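Local coordinates for protein probable transcriptional regulator (Pseudomonas aeruginosa, PDB 2ESN) that probably acts as a LysR-type transcriptional regulator, pairing a helix-turn-helix DNA-binding domain with a ligand-sensing domain whose effector is unknown, at residues E86-E89 / E90-P93; H294-M297 / I298-K302; R9-L12 / N13-L16; M120-L123 / Q124-P128. One frame throughout, in Å; residues are numbered along the deposited sequence.

How the interactions relate
Along the chain the contacts come in the order interaction 3, 1, 4, 2; each closes a short turn of contiguous residues, and none encloses or crosses another. Interaction 3 shapes the start of helix 15-24 in the DNA-binding part, and interaction 1 lies where helix 68-87 gives way to the connection toward strand 102-107. Their centres are about 21 Å apart, and both touch the second subunit. Interactions 4 and 2 belong to the LysR substrate-binding domain, at the end of helix 109-126 and within helix 293-303. The two contacts touch where Leu123 and Ala127 meet Trp296 and where Arg122 hydrogen-bonds to Gln300, whereas interactions 2 and 3 have centres about 40 Å apart.

Interaction 1 (E86-E89 / E90-P93); sequences EGLE and EWRP
Glu89 and Arg92 run side by side and point the same way, their charged ends meeting in a local salt bridge where the chain leaves helix 68-87. Arg92 can be traced from its CB, which sits 3.2 Å from Glu89 O, the same carbonyl that accepts from Arg92 N at 2.6 Å. With CG turned anti to the backbone N (chi1 -170°), the chain runs straight as far as CD, which passes 3.5 Å from Glu89 OE1. A bend at chi3 (-68°) then turns the guanidinium back onto the carboxylate. Arg92 NE donates to Glu89 OE1 in a nearly straight bond; the modelled 2.5 Å is very short, so its exact length is doubtful. Arg92 NH2 reaches the other oxygen, Glu89 OE2, at 2.9 Å on its syn lone pair, and adds a weak bond to OE1. The carboxylate and guanidinium planes are 31° apart, not coplanar, and Glu89 lies alongside Arg92 with a bend at chi2.

Beyond this pair, Leu88 CD2 lies over one face of the Trp91 indole toward its rim, 3.8 Å from Trp91 CE3, while Gly87 O stands at the ring edge, 3.5 Å from CZ3. Trp91 NE1 bonds to Leu52 O of the second subunit, and Arg69 of that subunit makes a cation-pi contact with the ring.

Chemically, the turn joins an ion pair made within the chain to an aromatic group also held by the second subunit. Gripping the guanidinium through both NE and NH2 limits its rotation, and the opposite charges probably favour the ionised form of each group.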
ATOM      1  N   GLU C  86      12.466  20.168  -9.133  1.00 51.89           N
ATOM      2  CA  GLU C  86      11.331  19.362  -9.521  1.00 53.79           C
ATOM      3  C   GLU C  86      10.137  19.665  -8.655  1.00 54.23           C
ATOM      4  O   GLU C  86       8.998  19.682  -9.144  1.00 55.85           O
ATOM      5  CB  GLU C  86      11.675  17.883  -9.377  1.00 54.15           C
ATOM      6  CG  GLU C  86      12.822  17.394 -10.322  1.00 57.77           C
ATOM      7  CD  GLU C  86      13.264  15.944 -10.037  1.00 58.94           C
ATOM      8  OE1 GLU C  86      13.917  15.326 -10.934  1.00 63.93           O
ATOM      9  OE2 GLU C  86      12.959  15.422  -8.917  1.00 64.49           O
ATOM     10  N   GLY C  87      10.371  19.871  -7.364  1.00 53.15           N
ATOM     11  CA  GLY C  87       9.297  20.210  -6.452  1.00 51.94           C
ATOM     12  C   GLY C  87       8.845  21.621  -6.693  1.00 51.17           C
ATOM     13  O   GLY C  87       7.704  21.966  -6.418  1.00 52.12           O
ATOM     14  N   LEU C  88       9.738  22.448  -7.212  1.00 50.71           N
ATOM     15  CA  LEU C  88       9.414  23.830  -7.429  1.00 50.81           C
ATOM     16  C   LEU C  88       8.862  24.123  -8.840  1.00 52.69           C
ATOM     17  O   LEU C  88       8.532  25.274  -9.131  1.00 53.05           O
ATOM     18  CB  LEU C  88      10.638  24.686  -7.160  1.00 50.42           C
ATOM     19  CG  LEU C  88      11.109  24.899  -5.727  1.00 46.95           C
ATOM     20  CD1 LEU C  88      12.338  25.780  -5.744  1.00 43.69           C
ATOM     21  CD2 LEU C  88       9.996  25.565  -4.963  1.00 41.85           C
ATOM     22  N   GLU C  89       8.761  23.100  -9.694  1.00 54.00           N
ATOM     23  CA  GLU C  89       8.246  23.262 -11.072  1.00 56.50           C
ATOM     24  C   GLU C  89       6.832  23.846 -11.042  1.00 56.83           C
ATOM     25  O   GLU C  89       6.472  24.709 -11.849  1.00 57.07           O
ATOM     26  CB  GLU C  89       8.240  21.927 -11.825  1.00 57.08           C
ATOM     27  CG  GLU C  89       9.615  21.478 -12.333  1.00 59.99           C
ATOM     28  CD  GLU C  89      10.315  22.528 -13.166  1.00 63.10           C
ATOM     29  OE1 GLU C  89       9.766  22.986 -14.180  1.00 64.58           O
ATOM     30  OE2 GLU C  89      11.437  22.920 -12.803  1.00 67.08           O
ATOM     31  N   GLU C  90       6.064  23.352 -10.078  1.00 56.71           N
ATOM     32  CA  GLU C  90       4.834  23.955  -9.586  1.00 56.83           C
ATOM     33  C   GLU C  90       4.846  25.489  -9.655  1.00 54.85           C
ATOM     34  O   GLU C  90       3.838  26.098  -9.912  1.00 54.98           O
ATOM     35  CB  GLU C  90       4.637  23.493  -8.117  1.00 57.56           C
ATOM     36  CG  GLU C  90       3.220  23.071  -7.686  1.00 60.94           C
ATOM     37  CD  GLU C  90       2.122  23.973  -8.238  1.00 66.89           C
ATOM     38  OE1 GLU C  90       1.669  24.886  -7.495  1.00 66.40           O
ATOM     39  OE2 GLU C  90       1.722  23.755  -9.421  1.00 68.00           O
ATOM     40  N   TRP C  91       6.002  26.098  -9.417  1.00 53.42           N
ATOM     41  CA  TRP C  91       6.134  27.545  -9.435  1.00 52.12           C
ATOM     42  C   TRP C  91       6.636  28.090 -10.796  1.00 52.81           C
ATOM     43  O   TRP C  91       6.650  29.288 -11.010  1.00 53.27           O
ATOM     44  CB  TRP C  91       7.068  27.983  -8.304  1.00 49.95           C
ATOM     45  CG  TRP C  91       6.382  28.030  -6.943  1.00 47.52           C
ATOM     46  CD1 TRP C  91       5.857  29.144  -6.319  1.00 46.28           C
ATOM     47  CD2 TRP C  91       6.107  26.916  -6.073  1.00 45.12           C
ATOM     48  NE1 TRP C  91       5.274  28.791  -5.120  1.00 46.45           N
ATOM     49  CE2 TRP C  91       5.415  27.429  -4.939  1.00 44.89           C
ATOM     50  CE3 TRP C  91       6.364  25.537  -6.141  1.00 42.89           C
ATOM     51  CZ2 TRP C  91       5.000  26.602  -3.868  1.00 45.30           C
ATOM     52  CZ3 TRP C  91       5.946  24.711  -5.063  1.00 45.44           C
ATOM     53  CH2 TRP C  91       5.274  25.255  -3.947  1.00 44.85           C
ATOM     54  N   ARG C  92       7.086  27.220 -11.701  1.00 53.74           N
ATOM     55  CA  ARG C  92       7.509  27.683 -13.065  1.00 53.53           C
ATOM     56  C   ARG C  92       6.309  28.300 -13.796  1.00 52.43           C
ATOM     57  O   ARG C  92       5.247  27.688 -13.847  1.00 52.14           O
ATOM     58  CB  ARG C  92       8.103  26.545 -13.873  1.00 53.68           C
ATOM     59  CG  ARG C  92       8.776  27.028 -15.175  1.00 56.23           C
ATOM     60  CD  ARG C  92       9.151  25.849 -16.071  1.00 59.32           C
ATOM     61  NE  ARG C  92      10.226  25.045 -15.501  1.00 63.73           N
ATOM     62  CZ  ARG C  92      11.507  25.426 -15.447  1.00 66.68           C
ATOM     63  NH1 ARG C  92      11.891  26.620 -15.923  1.00 65.86           N
ATOM     64  NH2 ARG C  92      12.405  24.609 -14.895  1.00 66.58           N
ATOM     65  N   PRO C  93       6.433  29.557 -14.270  1.00 52.43           N
ATOM     66  CA  PRO C  93       5.326  30.171 -15.054  1.00 52.01           C
ATOM     67  C   PRO C  93       5.015  29.304 -16.290  1.00 50.76           C
ATOM     68  O   PRO C  93       5.950  28.842 -16.956  1.00 50.08           O
ATOM     69  CB  PRO C  93       5.909  31.515 -15.505  1.00 52.21           C
ATOM     70  CG  PRO C  93       6.909  31.868 -14.419  1.00 53.81           C
ATOM     71  CD  PRO C  93       7.565  30.494 -14.102  1.00 53.43           C
TER

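Interaction 2 (H294-M297 / I298-K302); sequences HAWM and IGQLK
Helix 293-303, the last helix of the chain and part of the LysR substrate-binding domain, stacks Gln300 on Trp296 one turn back. Gln300 CG lies above the six-membered ring of the indole, 3.7 Å from its centroid and only 16° off the ring normal, a CH-pi contact. The amide follows the ring, its plane 14° from that of the indole. Two torsions set this up: chi1 of 173° swings the Trp296 ring away from its own N, and Gln300 folds back at chi2.

A water bridges the two residues, donating to Trp296 O at 2.7 Å and accepting from Gln300 NE2 at 3.0 Å. The same Trp296 O also receives the helical bond from Gln300 N, 2.7 Å long. At its other end, Gln300 OE1 is bonded to Arg122 NH1 of helix 109-126. Next along the helix, Met297 SD meets Leu301 CD1 at 3.9 Å, an apolar contact on the flank that faces strands 102-107 and 168-183.

Gln300 thus has both ends of its amide engaged, the nitrogen by water and the oxygen by a cationic side chain, which restricts the rotation of the amide and is consistent with CG staying over the indole face.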
ATOM      1  N   HIS C 294      -2.856  23.192 -15.766  1.00 46.58           N
ATOM      2  CA  HIS C 294      -4.137  22.554 -15.782  1.00 46.72           C
ATOM      3  C   HIS C 294      -5.194  23.392 -16.462  1.00 45.93           C
ATOM      4  O   HIS C 294      -6.000  22.860 -17.212  1.00 46.08           O
ATOM      5  CB  HIS C 294      -4.591  22.232 -14.365  1.00 47.29           C
ATOM      6  CG  HIS C 294      -4.001  20.966 -13.844  1.00 51.38           C
ATOM      7  ND1 HIS C 294      -4.749  20.015 -13.178  1.00 54.68           N
ATOM      8  CD2 HIS C 294      -2.736  20.474 -13.928  1.00 54.91           C
ATOM      9  CE1 HIS C 294      -3.960  19.006 -12.841  1.00 58.19           C
ATOM     10  NE2 HIS C 294      -2.741  19.243 -13.307  1.00 58.17           N
ATOM     11  N   ALA C 295      -5.201  24.693 -16.193  1.00 44.30           N
ATOM     12  CA  ALA C 295      -6.150  25.603 -16.853  1.00 43.84           C
ATOM     13  C   ALA C 295      -5.928  25.604 -18.387  1.00 42.90           C
ATOM     14  O   ALA C 295      -6.861  25.597 -19.139  1.00 43.41           O
ATOM     15  CB  ALA C 295      -6.015  27.070 -16.265  1.00 44.08           C
ATOM     16  N   TRP C 296      -4.675  25.600 -18.833  1.00 42.04           N
ATOM     17  CA  TRP C 296      -4.406  25.560 -20.287  1.00 41.30           C
ATOM     18  C   TRP C 296      -4.954  24.252 -20.925  1.00 40.88           C
ATOM     19  O   TRP C 296      -5.691  24.279 -21.957  1.00 40.67           O
ATOM     20  CB  TRP C 296      -2.929  25.722 -20.503  1.00 38.79           C
ATOM     21  CG  TRP C 296      -2.476  25.531 -21.919  1.00 41.27           C
ATOM     22  CD1 TRP C 296      -2.506  26.452 -22.914  1.00 39.29           C
ATOM     23  CD2 TRP C 296      -1.885  24.346 -22.479  1.00 36.89           C
ATOM     24  NE1 TRP C 296      -1.972  25.921 -24.055  1.00 39.15           N
ATOM     25  CE2 TRP C 296      -1.623  24.618 -23.833  1.00 36.58           C
ATOM     26  CE3 TRP C 296      -1.605  23.061 -21.971  1.00 38.81           C
ATOM     27  CZ2 TRP C 296      -1.039  23.686 -24.692  1.00 36.47           C
ATOM     28  CZ3 TRP C 296      -1.011  22.101 -22.850  1.00 39.51           C
ATOM     29  CH2 TRP C 296      -0.746  22.437 -24.196  1.00 38.27           C
ATOM     30  N   MET C 297      -4.622  23.117 -20.291  1.00 40.06           N
ATOM     31  CA  MET C 297      -4.997  21.830 -20.839  1.00 38.90           C
ATOM     32  C   MET C 297      -6.502  21.724 -20.857  1.00 40.02           C
ATOM     33  O   MET C 297      -7.104  21.209 -21.828  1.00 40.33           O
ATOM     34  CB  MET C 297      -4.339  20.671 -20.101  1.00 37.97           C
ATOM     35  CG  MET C 297      -4.729  19.277 -20.720  1.00 32.93           C
ATOM     36  SD  MET C 297      -4.229  19.012 -22.426  1.00 16.00           S
ATOM     37  CE  MET C 297      -2.617  18.703 -22.162  1.00 20.15           C
ATOM     38  N   ILE C 298      -7.153  22.230 -19.805  1.00 40.64           N
ATOM     39  CA  ILE C 298      -8.609  22.274 -19.812  1.00 39.85           C
ATOM     40  C   ILE C 298      -9.132  23.068 -21.027  1.00 40.50           C
ATOM     41  O   ILE C 298     -10.007  22.612 -21.745  1.00 39.77           O
ATOM     42  CB  ILE C 298      -9.178  22.856 -18.526  1.00 40.94           C
ATOM     43  CG1 ILE C 298      -9.074  21.848 -17.382  1.00 40.37           C
ATOM     44  CG2 ILE C 298     -10.644  23.150 -18.699  1.00 40.13           C
ATOM     45  CD1 ILE C 298      -9.213  22.502 -15.993  1.00 45.14           C
ATOM     46  N   GLY C 299      -8.583  24.258 -21.269  1.00 41.98           N
ATOM     47  CA  GLY C 299      -8.977  25.025 -22.461  1.00 43.43           C
ATOM     48  C   GLY C 299      -8.617  24.370 -23.803  1.00 43.85           C
ATOM     49  O   GLY C 299      -9.314  24.578 -24.804  1.00 42.88           O
ATOM     50  N   GLN C 300      -7.522  23.596 -23.830  1.00 44.82           N
ATOM     51  CA  GLN C 300      -7.132  22.892 -25.046  1.00 45.32           C
ATOM     52  C   GLN C 300      -8.245  21.979 -25.552  1.00 47.14           C
ATOM     53  O   GLN C 300      -8.610  22.068 -26.728  1.00 47.47           O
ATOM     54  CB  GLN C 300      -5.807  22.123 -24.897  1.00 45.41           C
ATOM     55  CG  GLN C 300      -4.599  23.004 -24.949  1.00 42.06           C
ATOM     56  CD  GLN C 300      -4.540  23.896 -26.215  1.00 42.00           C
ATOM     57  OE1 GLN C 300      -4.313  23.402 -27.317  1.00 37.12           O
ATOM     58  NE2 GLN C 300      -4.729  25.219 -26.041  1.00 40.74           N
ATOM     59  N   LEU C 301      -8.803  21.133 -24.675  1.00 48.00           N
ATOM     60  CA  LEU C 301      -9.879  20.210 -25.082  1.00 48.09           C
ATOM     61  C   LEU C 301     -11.186  20.923 -25.468  1.00 50.57           C
ATOM     62  O   LEU C 301     -12.041  20.339 -26.148  1.00 49.36           O
ATOM     63  CB  LEU C 301     -10.149  19.185 -24.008  1.00 47.83           C
ATOM     64  CG  LEU C 301      -9.254  17.948 -24.024  1.00 46.92           C
ATOM     65  CD1 LEU C 301      -7.812  18.340 -23.900  1.00 43.15           C
ATOM     66  CD2 LEU C 301      -9.644  16.913 -22.932  1.00 47.24           C
ATOM     67  N   LYS C 302     -11.299  22.195 -25.081  1.00 52.45           N
ATOM     68  CA  LYS C 302     -12.560  22.902 -25.185  1.00 55.79           C
ATOM     69  C   LYS C 302     -13.024  22.951 -26.601  1.00 56.50           C
ATOM     70  O   LYS C 302     -14.060  22.356 -26.910  1.00 58.44           O
ATOM     71  CB  LYS C 302     -12.561  24.279 -24.463  1.00 56.12           C
ATOM     72  CG  LYS C 302     -13.264  24.143 -23.070  1.00 58.24           C
ATOM     73  CD  LYS C 302     -12.830  25.140 -21.961  1.00 57.55           C
ATOM     74  CE  LYS C 302     -13.526  24.720 -20.636  1.00 60.67           C
ATOM     75  NZ  LYS C 302     -12.918  25.199 -19.299  1.00 63.29           N
TER
HETATM   76  O   HOH W   1      -5.875  26.431 -23.562  1.00 38.52           O

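Interaction 3 (R9-L12 / N13-L16); sequences RLDL and NLLL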
ATOM      1  N   ARG C   9      24.530  25.391   9.592  1.00 44.42           N
ATOM      2  CA  ARG C   9      25.731  26.220   9.635  1.00 44.37           C
ATOM      3  C   ARG C   9      26.133  26.848   8.277  1.00 42.91           C
ATOM      4  O   ARG C   9      26.772  27.885   8.226  1.00 44.11           O
ATOM      5  CB  ARG C   9      26.905  25.368  10.120  1.00 45.09           C
ATOM      6  CG  ARG C   9      27.984  26.196  10.767  1.00 50.41           C
ATOM      7  CD  ARG C   9      27.671  26.367  12.247  1.00 56.47           C
ATOM      8  NE  ARG C   9      27.957  27.709  12.783  1.00 58.78           N
ATOM      9  CZ  ARG C   9      29.135  28.121  13.264  1.00 59.69           C
ATOM     10  NH1 ARG C   9      29.239  29.359  13.752  1.00 57.61           N
ATOM     11  NH2 ARG C   9      30.214  27.326  13.256  1.00 59.55           N
ATOM     12  N   LEU C  10      25.759  26.216   7.187  1.00 40.07           N
ATOM     13  CA  LEU C  10      26.222  26.631   5.869  1.00 37.75           C
ATOM     14  C   LEU C  10      25.214  27.596   5.263  1.00 36.23           C
ATOM     15  O   LEU C  10      23.990  27.358   5.293  1.00 36.03           O
ATOM     16  CB  LEU C  10      26.402  25.397   4.999  1.00 37.45           C
ATOM     17  CG  LEU C  10      27.087  25.466   3.622  1.00 38.88           C
ATOM     18  CD1 LEU C  10      28.550  25.932   3.678  1.00 38.97           C
ATOM     19  CD2 LEU C  10      26.906  24.162   2.874  1.00 37.70           C
ATOM     20  N   ASP C  11      25.719  28.683   4.689  1.00 34.37           N
ATOM     21  CA  ASP C  11      24.863  29.461   3.790  1.00 31.64           C
ATOM     22  C   ASP C  11      24.628  28.641   2.520  1.00 31.62           C
ATOM     23  O   ASP C  11      25.412  28.690   1.573  1.00 29.19           O
ATOM     24  CB  ASP C  11      25.487  30.791   3.467  1.00 32.12           C
ATOM     25  CG  ASP C  11      24.567  31.674   2.648  1.00 30.58           C
ATOM     26  OD1 ASP C  11      24.861  32.856   2.523  1.00 29.76           O
ATOM     27  OD2 ASP C  11      23.559  31.202   2.131  1.00 25.69           O
ATOM     28  N   LEU C  12      23.524  27.889   2.526  1.00 30.14           N
ATOM     29  CA  LEU C  12      23.098  27.087   1.393  1.00 29.83           C
ATOM     30  C   LEU C  12      23.045  27.778   0.008  1.00 29.50           C
ATOM     31  O   LEU C  12      23.117  27.095  -1.038  1.00 30.56           O
ATOM     32  CB  LEU C  12      21.724  26.433   1.723  1.00 29.04           C
ATOM     33  CG  LEU C  12      21.725  25.531   2.991  1.00 30.95           C
ATOM     34  CD1 LEU C  12      20.366  24.886   3.256  1.00 30.21           C
ATOM     35  CD2 LEU C  12      22.819  24.464   2.961  1.00 30.35           C
ATOM     36  N   ASN C  13      22.859  29.094  -0.025  1.00 29.22           N
ATOM     37  CA  ASN C  13      22.812  29.806  -1.296  1.00 31.01           C
ATOM     38  C   ASN C  13      24.144  29.732  -1.976  1.00 30.65           C
ATOM     39  O   ASN C  13      24.186  29.774  -3.211  1.00 29.34           O
ATOM     40  CB  ASN C  13      22.441  31.299  -1.169  1.00 30.62           C
ATOM     41  CG  ASN C  13      21.110  31.493  -0.591  1.00 31.89           C
ATOM     42  OD1 ASN C  13      20.955  32.100   0.494  1.00 33.49           O
ATOM     43  ND2 ASN C  13      20.123  30.972  -1.254  1.00 28.35           N
ATOM     44  N   LEU C  14      25.215  29.617  -1.186  1.00 29.92           N
ATOM     45  CA  LEU C  14      26.571  29.439  -1.755  1.00 31.34           C
ATOM     46  C   LEU C  14      26.723  28.151  -2.504  1.00 32.55           C
ATOM     47  O   LEU C  14      27.691  27.984  -3.229  1.00 32.50           O
ATOM     48  CB  LEU C  14      27.608  29.407  -0.666  1.00 29.14           C
ATOM     49  CG  LEU C  14      27.808  30.685   0.184  1.00 29.47           C
ATOM     50  CD1 LEU C  14      28.824  30.393   1.294  1.00 26.22           C
ATOM     51  CD2 LEU C  14      28.222  31.912  -0.663  1.00 25.85           C
ATOM     52  N   LEU C  15      25.802  27.209  -2.304  1.00 33.95           N
ATOM     53  CA  LEU C  15      25.879  25.917  -3.031  1.00 33.73           C
ATOM     54  C   LEU C  15      25.438  26.027  -4.478  1.00 32.52           C
ATOM     55  O   LEU C  15      25.780  25.161  -5.287  1.00 33.01           O
ATOM     56  CB  LEU C  15      25.080  24.811  -2.350  1.00 33.89           C
ATOM     57  CG  LEU C  15      25.681  24.345  -1.037  1.00 36.86           C
ATOM     58  CD1 LEU C  15      24.718  23.400  -0.395  1.00 38.86           C
ATOM     59  CD2 LEU C  15      27.070  23.697  -1.187  1.00 36.45           C
ATOM     60  N   LEU C  16      24.660  27.040  -4.828  1.00 32.90           N
ATOM     61  CA  LEU C  16      24.394  27.256  -6.277  1.00 33.26           C
ATOM     62  C   LEU C  16      25.622  27.738  -6.993  1.00 33.48           C
ATOM     63  O   LEU C  16      25.676  27.588  -8.218  1.00 32.17           O
ATOM     64  CB  LEU C  16      23.344  28.333  -6.566  1.00 34.91           C
ATOM     65  CG  LEU C  16      22.031  28.021  -5.884  1.00 38.13           C
ATOM     66  CD1 LEU C  16      21.270  29.290  -5.917  1.00 37.79           C
ATOM     67  CD2 LEU C  16      21.397  26.928  -6.726  1.00 37.65           C
TER
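Leu10 and Leu15 cross at about a right angle, Leu10 CD2 lying 4.0 Å from Leu15 CD1, at the entry to helix 15-24 of the LysR-family helix-turn-helix domain. Leu12 reaches the same methyl differently. It runs alongside Leu15 and points the same way, so that Leu12 CD2 also comes to 4.0 Å from Leu15 CD1, which is therefore touched by two leucines. Leu15 continues onto Val77 of helix 68-87, and Leu12 packs on its counterpart Leu12 in the second subunit, so this apolar patch extends across the interface with that subunit.

Asp11 lies where the chain approaches the helix. Its side chain stands roughly perpendicular to that of Leu14 and obliquely to that of Asn13. A chi1 of -174° sets the carboxylate opposite the amide nitrogen of Asp11, and OD2 accepts the N-H of Asn13, forming an Asx turn. Arg47 of helix 38-52 salt-bridges to OD1, which probably stabilises the negative charge. Two successive turns carry the backbone onward: Leu14 N bonds to Asp11 O at 2.9 Å, and Leu15 N to Leu12 O at 3.0 Å. In the Asx turn, Asn13 N approaches Asp11 OD2 from above the carboxylate plane, 37° out of it, at 3.1 Å.

Interaction 4 (M120-L123 / Q124-P128); sequences MNRL and QHSAP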
ATOM      1  N   MET C 120      -2.747  15.515 -29.978  1.00 26.89           N
ATOM      2  CA  MET C 120      -1.354  15.564 -30.326  1.00 28.24           C
ATOM      3  C   MET C 120      -1.072  16.055 -31.754  1.00 30.35           C
ATOM      4  O   MET C 120       0.008  16.540 -32.052  1.00 30.63           O
ATOM      5  CB  MET C 120      -0.671  14.265 -29.992  1.00 28.09           C
ATOM      6  CG  MET C 120      -0.806  13.858 -28.438  1.00 26.26           C
ATOM      7  SD  MET C 120      -0.303  15.047 -27.227  1.00 11.75           S
ATOM      8  CE  MET C 120       1.351  15.175 -27.567  1.00 23.83           C
ATOM      9  N   ASN C 121      -2.058  15.941 -32.634  1.00 31.94           N
ATOM     10  CA  ASN C 121      -1.962  16.539 -33.943  1.00 32.22           C
ATOM     11  C   ASN C 121      -1.703  18.057 -33.798  1.00 32.86           C
ATOM     12  O   ASN C 121      -0.939  18.607 -34.571  1.00 34.08           O
ATOM     13  CB  ASN C 121      -3.277  16.336 -34.731  1.00 32.40           C
ATOM     14  CG  ASN C 121      -3.177  16.962 -36.105  1.00 33.04           C
ATOM     15  OD1 ASN C 121      -2.390  16.501 -36.968  1.00 39.00           O
ATOM     16  ND2 ASN C 121      -3.734  18.107 -36.224  1.00 26.82           N
ATOM     17  N   ARG C 122      -2.422  18.706 -32.874  1.00 31.18           N
ATOM     18  CA  ARG C 122      -2.252  20.099 -32.580  1.00 32.93           C
ATOM     19  C   ARG C 122      -0.964  20.329 -31.734  1.00 33.95           C
ATOM     20  O   ARG C 122      -0.077  21.110 -32.111  1.00 33.91           O
ATOM     21  CB  ARG C 122      -3.490  20.624 -31.821  1.00 32.00           C
ATOM     22  CG  ARG C 122      -3.349  22.095 -31.406  1.00 33.84           C
ATOM     23  CD  ARG C 122      -4.372  22.480 -30.320  1.00 32.52           C
ATOM     24  NE  ARG C 122      -5.740  22.408 -30.839  1.00 30.68           N
ATOM     25  CZ  ARG C 122      -6.817  22.685 -30.106  1.00 34.18           C
ATOM     26  NH1 ARG C 122      -6.673  23.015 -28.818  1.00 32.19           N
ATOM     27  NH2 ARG C 122      -8.031  22.599 -30.649  1.00 35.66           N
ATOM     28  N   LEU C 123      -0.879  19.670 -30.572  1.00 31.79           N
ATOM     29  CA  LEU C 123       0.218  19.930 -29.598  1.00 31.88           C
ATOM     30  C   LEU C 123       1.617  19.717 -30.096  1.00 31.53           C
ATOM     31  O   LEU C 123       2.575  20.446 -29.669  1.00 29.67           O
ATOM     32  CB  LEU C 123      -0.025  19.216 -28.253  1.00 32.75           C
ATOM     33  CG  LEU C 123      -1.309  19.611 -27.482  1.00 32.70           C
ATOM     34  CD1 LEU C 123      -1.253  19.087 -26.007  1.00 30.54           C
ATOM     35  CD2 LEU C 123      -1.608  21.104 -27.469  1.00 29.59           C
ATOM     36  N   GLN C 124       1.802  18.759 -31.004  1.00 30.62           N
ATOM     37  CA  GLN C 124       3.115  18.608 -31.645  1.00 30.09           C
ATOM     38  C   GLN C 124       3.642  19.944 -32.273  1.00 30.59           C
ATOM     39  O   GLN C 124       4.826  20.140 -32.384  1.00 31.76           O
ATOM     40  CB  GLN C 124       3.139  17.482 -32.714  1.00 29.14           C
ATOM     41  CG  GLN C 124       2.354  17.870 -33.940  1.00 30.29           C
ATOM     42  CD  GLN C 124       2.220  16.798 -34.968  1.00 26.47           C
ATOM     43  OE1 GLN C 124       3.056  15.920 -35.121  1.00 27.20           O
ATOM     44  NE2 GLN C 124       1.084  16.832 -35.657  1.00 27.34           N
ATOM     45  N   HIS C 125       2.745  20.832 -32.667  1.00 30.81           N
ATOM     46  CA  HIS C 125       3.104  22.112 -33.297  1.00 30.56           C
ATOM     47  C   HIS C 125       3.064  23.194 -32.256  1.00 30.75           C
ATOM     48  O   HIS C 125       3.988  23.955 -32.156  1.00 29.95           O
ATOM     49  CB  HIS C 125       2.117  22.484 -34.455  1.00 30.22           C
ATOM     50  CG  HIS C 125       2.156  21.526 -35.617  1.00 27.68           C
ATOM     51  ND1 HIS C 125       3.300  21.305 -36.353  1.00 34.23           N
ATOM     52  CD2 HIS C 125       1.234  20.645 -36.081  1.00 24.19           C
ATOM     53  CE1 HIS C 125       3.060  20.381 -37.279  1.00 34.40           C
ATOM     54  NE2 HIS C 125       1.812  19.969 -37.130  1.00 29.63           N
ATOM     55  N   SER C 126       1.950  23.294 -31.531  1.00 32.61           N
ATOM     56  CA  SER C 126       1.730  24.419 -30.635  1.00 32.95           C
ATOM     57  C   SER C 126       2.488  24.355 -29.275  1.00 34.77           C
ATOM     58  O   SER C 126       2.630  25.379 -28.601  1.00 36.40           O
ATOM     59  CB  SER C 126       0.233  24.606 -30.370  1.00 32.00           C
ATOM     60  OG  SER C 126      -0.282  23.579 -29.526  1.00 32.18           O
ATOM     61  N   ALA C 127       2.913  23.161 -28.865  1.00 32.80           N
ATOM     62  CA  ALA C 127       3.517  22.950 -27.563  1.00 32.98           C
ATOM     63  C   ALA C 127       4.477  21.836 -27.736  1.00 32.29           C
ATOM     64  O   ALA C 127       4.300  20.759 -27.181  1.00 33.58           O
ATOM     65  CB  ALA C 127       2.460  22.644 -26.514  1.00 31.64           C
ATOM     66  N   PRO C 128       5.516  22.068 -28.560  1.00 34.10           N
ATOM     67  CA  PRO C 128       6.371  20.961 -28.998  1.00 33.71           C
ATOM     68  C   PRO C 128       7.234  20.290 -27.933  1.00 34.58           C
ATOM     69  O   PRO C 128       7.841  19.258 -28.205  1.00 35.61           O
ATOM     70  CB  PRO C 128       7.222  21.580 -30.108  1.00 34.83           C
ATOM     71  CG  PRO C 128       7.033  23.068 -30.014  1.00 34.90           C
ATOM     72  CD  PRO C 128       5.898  23.380 -29.137  1.00 33.06           C
TER
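The amide of Gln124 directs an N-H within its own plane at Asn121 O, while the imidazole of His125 has Gln124 CG over one face and Asn121 O at an oblique approach. Gln124 CG stands 3.7 Å above the imidazole plane, displaced toward the rim. Asn121 O comes to 3.3 Å from His125 CD2 and receives Gln124 NE2 at 2.9 Å with an N-H...O angle of 158°, so one carbonyl faces both side chains. Gln124 can fold back this way because its CG sits between the backbone N and the carbonyl carbon (chi1 71°), which tucks CG to within 3.3 Å of Met120 O; beyond CG the chain runs extended. The amide oxygen, OE1, accepts from Asp247 N of the third subunit, so the amide also marks an interface.

All of this sits at the C-terminal end of helix 109-126, the helix of the beta-alpha-beta crossover between the parallel strands 102-107 and 131-136. The last turn is closed by a bifurcated acceptor: Arg122 O takes both His125 N at 2.9 Å and Ser126 N at 3.0 Å. Ala127, the first residue to leave helical phi/psi, still donates its N-H to Leu123 O. On the flank facing helix 293-303 Leu123 CD2 comes to 3.5 Å from Ser126 OG and also packs against Trp296, where Ala127 rests on the same indole.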